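Local coordinates for protein PTHB1 (Homo sapiens, PDB 4YD8) that forms part of the BBSome, a coat complex thought to sort specific membrane proteins to the primary cilium, and is seen here as an N-terminal seven-bladed beta-propeller, at residues F272-L275 / I281-M284; A32-S37 / V85-F90. One frame throughout, in Å; residues are numbered along the deposited sequence. Where two conformers were deposited one is given.

Contact 1: F272-L275 / I281-M284; sequences FFCL and IRFM
Cys274 and Phe283 pair by both backbone and side chain across strands 271-275 and 281-286, the last two of a four-stranded propeller blade, with 281-286 at its edge within the chain. Backbone bonding comes first: Cys274 N gives a nearly straight bond to Phe283 O at 2.8 Å, while Cys274 O accepts twice, from Arg282 N at 2.7 Å and from Phe283 N at 3.1 Å. Two residues facing one is a classic beta bulge, and it shifts the register by one before Leu275 meets Ile281.

Aromatic contacts follow. With CG between the backbone N and the carbonyl carbon (chi1 67°), the Phe283 ring is brought back over Cys274, whose CB sits over the ring centre, 3.5 Å from the centroid, as a CH-pi contact. The edge of the same ring turns toward the face of Phe272 in an offset edge-to-face pair, planes at 68°. Selenomethionine Met284, in the conformer given, runs alongside Phe273, SE oblique to the ring in a Met-aromatic contact.

A serine in place of Phe283 would probably leave Cys274 CB and the Phe272 face without their aromatic partner. Backbone bonds thus fix the bulged register, and dispersion and weak aromatic forces bind the side chains.

Contact 2: A32-S37 / V85-F90; sequences ANVDNS and VEVGKF
Two successive blades of the seven-bladed propeller meet where Val87 of strand 84-88 packs on Ala32 and Val34, at the end of strand 29-32 and in the loop after it. The first blade here is the four-stranded sheet that opens with strand 29-32, the next the sheet that opens with strand 84-88. Val87 is the residue that reaches across. Val87 CB lies 3.6 Å from Ala32 CB; Val87 CG1 is 3.7 Å from Ala32 CB, and CG2 is nearly as close. The second approach is between branches: Val34 CG2 meets Val87 CG2 at 3.9 Å, the two side chains crossing at about a right angle. Val87 CG1 stands anti to the backbone N (chi1 171°), which sets CG2 beside that nitrogen and within touch of both Ala32 and Val34. Leu99 of strand 98-102 touches both valines, and Cys30 also packs on Val87, so the pair belongs to a larger apolar layer.

Polar groups bridge the loop. A type I turn runs from Asn33 to Asn36, and the Asn33 side chain spans it to Ser37. Separately, Asp35 is tied to strand 43-47 by a salt bridge with Lys43. Asn33 OD1 accepts from Ser37 N at 3.0 Å, while Asn33 ND2 donates at 2.9 Å to a lone pair of Ser37 O, which lies close to the plane of the Asn33 amide.

From the N terminus, the chain first reaches 32-37, at the end of strand 29-32, runs through the rest of that four-stranded sheet, and comes back at 85-90 to close contact 2 over 47 intervening residues. Contact 1 opens much later and closes at once, only five residues separating 272-275 from 281-284. The two are therefore in series, neither nested nor crossed. They illustrate two scales of propeller construction: contact 2 joins successive blades, whereas contact 1 pairs the last two strands within a single blade. The contacts do not touch: their centres lie about 30 Å apart, on opposite sides of the chain's centre.

Contact 1: F272-L275 / I281-M284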
ATOM      1  N   PHE A 272      11.952  -5.970 -12.439  1.00 23.44           N
ATOM      2  CA  PHE A 272      10.647  -5.381 -12.282  1.00 25.01           C
ATOM      3  C   PHE A 272       9.796  -5.921 -13.439  1.00 22.01           C
ATOM      4  O   PHE A 272      10.237  -5.916 -14.598  1.00 23.04           O
ATOM      5  CB  PHE A 272      10.840  -3.849 -12.256  1.00 36.82           C
ATOM      6  CG  PHE A 272       9.678  -3.035 -12.707  1.00 29.85           C
ATOM      7  CD1 PHE A 272       8.483  -3.060 -12.020  1.00 38.87           C
ATOM      8  CD2 PHE A 272       9.832  -2.126 -13.742  1.00 39.10           C
ATOM      9  CE1 PHE A 272       7.426  -2.250 -12.415  1.00 35.84           C
ATOM     10  CE2 PHE A 272       8.794  -1.314 -14.135  1.00 31.90           C
ATOM     11  CZ  PHE A 272       7.585  -1.374 -13.475  1.00 36.14           C
ATOM     12  N   PHE A 273       8.610  -6.426 -13.118  1.00 22.76           N
ATOM     13  CA  PHE A 273       7.735  -7.059 -14.103  1.00 22.41           C
ATOM     14  C   PHE A 273       6.387  -6.353 -14.237  1.00 24.92           C
ATOM     15  O   PHE A 273       5.783  -5.945 -13.245  1.00 25.31           O
ATOM     16  CB  PHE A 273       7.444  -8.524 -13.727  1.00 23.15           C
ATOM     17  CG  PHE A 273       8.666  -9.384 -13.547  1.00 24.77           C
ATOM     18  CD1 PHE A 273       9.385  -9.365 -12.358  1.00 26.06           C
ATOM     19  CD2 PHE A 273       9.059 -10.275 -14.549  1.00 26.70           C
ATOM     20  CE1 PHE A 273      10.518 -10.203 -12.178  1.00 24.97           C
ATOM     21  CE2 PHE A 273      10.165 -11.118 -14.375  1.00 28.43           C
ATOM     22  CZ  PHE A 273      10.904 -11.067 -13.201  1.00 29.47           C
ATOM     23  N   CYS A 274       5.892  -6.263 -15.465  1.00 21.67           N
ATOM     24  CA  CYS A 274       4.509  -5.890 -15.709  1.00 24.36           C
ATOM     25  C   CYS A 274       3.817  -7.056 -16.400  1.00 24.78           C
ATOM     26  O   CYS A 274       4.183  -7.412 -17.518  1.00 28.66           O
ATOM     27  CB  CYS A 274       4.425  -4.622 -16.568  1.00 22.26           C
ATOM     28  SG  CYS A 274       2.727  -4.207 -17.033  1.00 28.18           S
ATOM     29  N   LEU A 275       2.837  -7.671 -15.726  1.00 23.06           N
ATOM     30  CA  LEU A 275       2.115  -8.822 -16.281  1.00 23.50           C
ATOM     31  C   LEU A 275       0.738  -8.449 -16.797  1.00 30.64           C
ATOM     32  O   LEU A 275       0.074  -7.559 -16.241  1.00 30.32           O
ATOM     33  CB  LEU A 275       1.956  -9.919 -15.219  1.00 26.33           C
ATOM     34  CG  LEU A 275       3.192 -10.273 -14.399  1.00 26.51           C
ATOM     35  CD1 LEU A 275       2.865 -11.453 -13.469  1.00 28.83           C
ATOM     36  CD2 LEU A 275       4.390 -10.605 -15.292  1.00 29.13           C
ATOM     37  N   ILE A 281       3.836 -12.185 -19.385  1.00 26.18           N
ATOM     38  CA  ILE A 281       4.616 -10.977 -19.192  0.68 26.68           C
ATOM     39  C   ILE A 281       4.300  -9.967 -20.286  1.00 27.22           C
ATOM     40  O   ILE A 281       4.293 -10.300 -21.469  1.00 28.29           O
ATOM     41  CB  ILE A 281       6.121 -11.263 -19.184  0.68 28.35           C
ATOM     42  CG1 ILE A 281       6.464 -12.244 -18.064  0.68 28.51           C
ATOM     43  CG2 ILE A 281       6.866  -9.981 -18.965  0.68 28.86           C
ATOM     44  CD1 ILE A 281       7.899 -12.742 -18.131  0.68 33.69           C
ATOM     45  N   ARG A 282       4.003  -8.731 -19.876  1.00 23.24           N
ATOM     46  CA  ARG A 282       3.810  -7.646 -20.829  0.60 23.67           C
ATOM     47  C   ARG A 282       5.161  -6.959 -21.081  1.00 25.55           C
ATOM     48  O   ARG A 282       5.552  -6.739 -22.226  1.00 25.15           O
ATOM     49  CB  ARG A 282       2.763  -6.645 -20.319  0.60 23.41           C
ATOM     50  CG  ARG A 282       2.328  -5.602 -21.361  0.60 33.85           C
ATOM     51  CD  ARG A 282       1.345  -4.575 -20.777  0.60 42.47           C
ATOM     52  NE  ARG A 282      -0.045  -5.035 -20.755  0.60 46.39           N
ATOM     53  CZ  ARG A 282      -0.744  -5.255 -19.645  0.60 41.81           C
ATOM     54  NH1 ARG A 282      -0.182  -5.071 -18.463  0.60 39.95           N
ATOM     55  NH2 ARG A 282      -2.002  -5.661 -19.713  0.60 45.98           N
ATOM     56  N   PHE A 283       5.864  -6.621 -20.006  1.00 24.20           N
ATOM     57  CA  PHE A 283       7.266  -6.212 -20.140  1.00 23.08           C
ATOM     58  C   PHE A 283       8.016  -6.485 -18.842  1.00 28.00           C
ATOM     59  O   PHE A 283       7.411  -6.710 -17.783  1.00 26.37           O
ATOM     60  CB  PHE A 283       7.409  -4.727 -20.570  1.00 23.34           C
ATOM     61  CG  PHE A 283       6.949  -3.718 -19.540  1.00 25.52           C
ATOM     62  CD1 PHE A 283       7.681  -3.485 -18.385  1.00 24.46           C
ATOM     63  CD2 PHE A 283       5.812  -2.951 -19.770  1.00 26.60           C
ATOM     64  CE1 PHE A 283       7.263  -2.543 -17.450  1.00 25.91           C
ATOM     65  CE2 PHE A 283       5.390  -2.013 -18.837  1.00 26.78           C
ATOM     66  CZ  PHE A 283       6.119  -1.812 -17.683  1.00 23.56           C
HETATM   67  N   MSE A 284       9.339  -6.489 -18.920  1.00 23.35           N
HETATM   68  CA  MSE A 284      10.151  -6.630 -17.724  0.73 22.50           C
HETATM   69  C   MSE A 284      11.451  -5.871 -17.910  1.00 22.99           C
HETATM   70  O   MSE A 284      11.872  -5.598 -19.037  1.00 23.74           O
HETATM   71  CB  MSE A 284      10.418  -8.112 -17.414  0.73 25.92           C
HETATM   72  CG  MSE A 284      11.404  -8.744 -18.350  0.73 23.73           C
HETATM   73 SE   MSE A 284      11.735 -10.638 -17.915  0.73 32.20          SE
HETATM   74  CE  MSE A 284      12.751 -10.346 -16.304  0.73 24.25           C
TER

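Contact 2: A32-S37 / V85-F90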
ATOM      1  N   ALA A  32      -4.801   8.276   2.093  1.00 18.98           N
ATOM      2  CA  ALA A  32      -6.216   8.162   1.741  1.00 18.03           C
ATOM      3  C   ALA A  32      -7.064   9.230   2.400  1.00 21.09           C
ATOM      4  O   ALA A  32      -6.658   9.835   3.393  1.00 24.11           O
ATOM      5  CB  ALA A  32      -6.754   6.762   2.149  1.00 21.56           C
ATOM      6  N   ASN A  33      -8.253   9.438   1.848  1.00 21.10           N
ATOM      7  CA  ASN A  33      -9.188  10.412   2.400  1.00 20.59           C
ATOM      8  C   ASN A  33      -9.955   9.754   3.541  1.00 25.54           C
ATOM      9  O   ASN A  33     -11.163   9.544   3.450  1.00 22.46           O
ATOM     10  CB  ASN A  33     -10.137  10.921   1.318  1.00 22.26           C
ATOM     11  CG  ASN A  33     -11.035  12.042   1.812  1.00 23.58           C
ATOM     12  OD1 ASN A  33     -10.800  12.610   2.877  1.00 27.46           O
ATOM     13  ND2 ASN A  33     -12.072  12.354   1.048  1.00 26.42           N
ATOM     14  N   VAL A  34      -9.230   9.443   4.615  1.00 22.53           N
ATOM     15  CA  VAL A  34      -9.715   8.531   5.655  1.00 25.31           C
ATOM     16  C   VAL A  34     -10.826   9.166   6.502  1.00 24.76           C
ATOM     17  O   VAL A  34     -11.635   8.454   7.113  1.00 25.88           O
ATOM     18  CB  VAL A  34      -8.530   8.053   6.566  1.00 25.58           C
ATOM     19  CG1 VAL A  34      -7.979   9.206   7.404  1.00 26.30           C
ATOM     20  CG2 VAL A  34      -8.953   6.869   7.453  1.00 24.42           C
ATOM     21  N   ASP A  35     -10.911  10.497   6.494  1.00 23.87           N
ATOM     22  CA  ASP A  35     -11.998  11.163   7.218  1.00 23.11           C
ATOM     23  C   ASP A  35     -13.132  11.597   6.301  1.00 25.51           C
ATOM     24  O   ASP A  35     -13.976  12.406   6.698  1.00 27.06           O
ATOM     25  CB  ASP A  35     -11.471  12.372   8.004  1.00 26.23           C
ATOM     26  CG  ASP A  35     -10.789  13.413   7.119  1.00 32.37           C
ATOM     27  OD1 ASP A  35     -10.745  13.232   5.883  1.00 29.59           O
ATOM     28  OD2 ASP A  35     -10.307  14.434   7.669  1.00 35.86           O
ATOM     29  N   ASN A  36     -13.148  11.060   5.082  1.00 24.23           N
ATOM     30  CA  ASN A  36     -14.222  11.320   4.135  1.00 26.05           C
ATOM     31  C   ASN A  36     -14.498  12.802   3.945  1.00 27.57           C
ATOM     32  O   ASN A  36     -15.641  13.225   3.898  1.00 29.63           O
ATOM     33  CB  ASN A  36     -15.477  10.589   4.593  1.00 27.22           C
ATOM     34  CG  ASN A  36     -15.255   9.075   4.598  1.00 27.44           C
ATOM     35  OD1 ASN A  36     -15.193   8.466   3.533  1.00 26.10           O
ATOM     36  ND2 ASN A  36     -15.048   8.487   5.779  1.00 25.21           N
ATOM     37  N   SER A  37     -13.428  13.574   3.851  1.00 26.76           N
ATOM     38  CA  SER A  37     -13.563  15.024   3.687  1.00 28.29           C
ATOM     39  C   SER A  37     -14.093  15.387   2.305  1.00 29.98           C
ATOM     40  O   SER A  37     -13.817  14.695   1.325  1.00 38.85           O
ATOM     41  CB  SER A  37     -12.219  15.703   3.923  1.00 32.20           C
ATOM     42  OG  SER A  37     -11.283  15.286   2.948  1.00 36.83           O
ATOM     43  N   VAL A  85      -1.701  -1.064   7.399  1.00 23.23           N
ATOM     44  CA  VAL A  85      -2.877  -0.192   7.429  1.00 22.90           C
ATOM     45  C   VAL A  85      -3.441  -0.061   6.012  1.00 23.53           C
ATOM     46  O   VAL A  85      -2.679  -0.006   5.034  1.00 21.46           O
ATOM     47  CB  VAL A  85      -2.553   1.220   7.995  1.00 22.88           C
ATOM     48  CG1 VAL A  85      -2.348   1.163   9.512  1.00 26.97           C
ATOM     49  CG2 VAL A  85      -1.325   1.791   7.321  1.00 25.45           C
ATOM     50  N   GLU A  86      -4.766  -0.049   5.905  1.00 21.96           N
ATOM     51  CA  GLU A  86      -5.453   0.144   4.625  1.00 20.20           C
ATOM     52  C   GLU A  86      -6.740   0.918   4.886  1.00 21.16           C
ATOM     53  O   GLU A  86      -7.250   0.926   6.000  1.00 22.74           O
ATOM     54  CB  GLU A  86      -5.798  -1.179   3.928  1.00 19.97           C
ATOM     55  CG  GLU A  86      -4.613  -2.094   3.532  1.00 22.82           C
ATOM     56  CD  GLU A  86      -3.624  -1.480   2.536  1.00 31.14           C
ATOM     57  OE1 GLU A  86      -3.941  -0.464   1.850  1.00 29.10           O
ATOM     58  OE2 GLU A  86      -2.515  -2.053   2.421  1.00 28.03           O
ATOM     59  N   VAL A  87      -7.270   1.540   3.843  1.00 20.82           N
ATOM     60  CA  VAL A  87      -8.464   2.363   3.967  1.00 18.73           C
ATOM     61  C   VAL A  87      -9.404   1.958   2.858  1.00 22.67           C
ATOM     62  O   VAL A  87      -8.993   1.876   1.702  1.00 21.60           O
ATOM     63  CB  VAL A  87      -8.125   3.872   3.869  1.00 18.70           C
ATOM     64  CG1 VAL A  87      -9.414   4.712   3.768  1.00 19.97           C
ATOM     65  CG2 VAL A  87      -7.255   4.298   5.062  1.00 21.54           C
ATOM     66  N   GLY A  88     -10.658   1.687   3.203  1.00 21.10           N
ATOM     67  CA  GLY A  88     -11.598   1.179   2.234  1.00 22.07           C
ATOM     68  C   GLY A  88     -13.012   1.131   2.775  1.00 23.21           C
ATOM     69  O   GLY A  88     -13.283   1.566   3.899  1.00 23.88           O
ATOM     70  N   LYS A  89     -13.916   0.582   1.978  1.00 21.45           N
ATOM     71  CA  LYS A  89     -15.325   0.544   2.363  1.00 22.27           C
ATOM     72  C   LYS A  89     -15.623  -0.696   3.217  1.00 22.70           C
ATOM     73  O   LYS A  89     -16.313  -1.613   2.770  1.00 22.81           O
ATOM     74  CB  LYS A  89     -16.226   0.567   1.119  1.00 23.44           C
ATOM     75  CG  LYS A  89     -16.037   1.826   0.252  1.00 24.63           C
ATOM     76  CD  LYS A  89     -16.752   1.688  -1.084  1.00 27.92           C
ATOM     77  CE  LYS A  89     -16.479   2.907  -1.969  1.00 32.27           C
ATOM     78  NZ  LYS A  89     -17.349   2.881  -3.172  1.00 36.33           N
ATOM     79  N   PHE A  90     -15.118  -0.685   4.445  1.00 26.42           N
ATOM     80  CA  PHE A  90     -15.074  -1.879   5.280  1.00 26.58           C
ATOM     81  C   PHE A  90     -16.303  -2.034   6.181  1.00 28.72           C
ATOM     82  O   PHE A  90     -16.384  -2.996   6.952  1.00 26.80           O
ATOM     83  CB  PHE A  90     -13.815  -1.852   6.148  1.00 22.94           C
ATOM     84  CG  PHE A  90     -12.534  -1.779   5.370  1.00 22.09           C
ATOM     85  CD1 PHE A  90     -12.355  -2.535   4.211  1.00 21.06           C
ATOM     86  CD2 PHE A  90     -11.504  -0.957   5.798  1.00 20.06           C
ATOM     87  CE1 PHE A  90     -11.154  -2.472   3.495  1.00 22.21           C
ATOM     88  CE2 PHE A  90     -10.289  -0.889   5.087  1.00 19.99           C
ATOM     89  CZ  PHE A  90     -10.122  -1.644   3.942  1.00 19.93           C
TER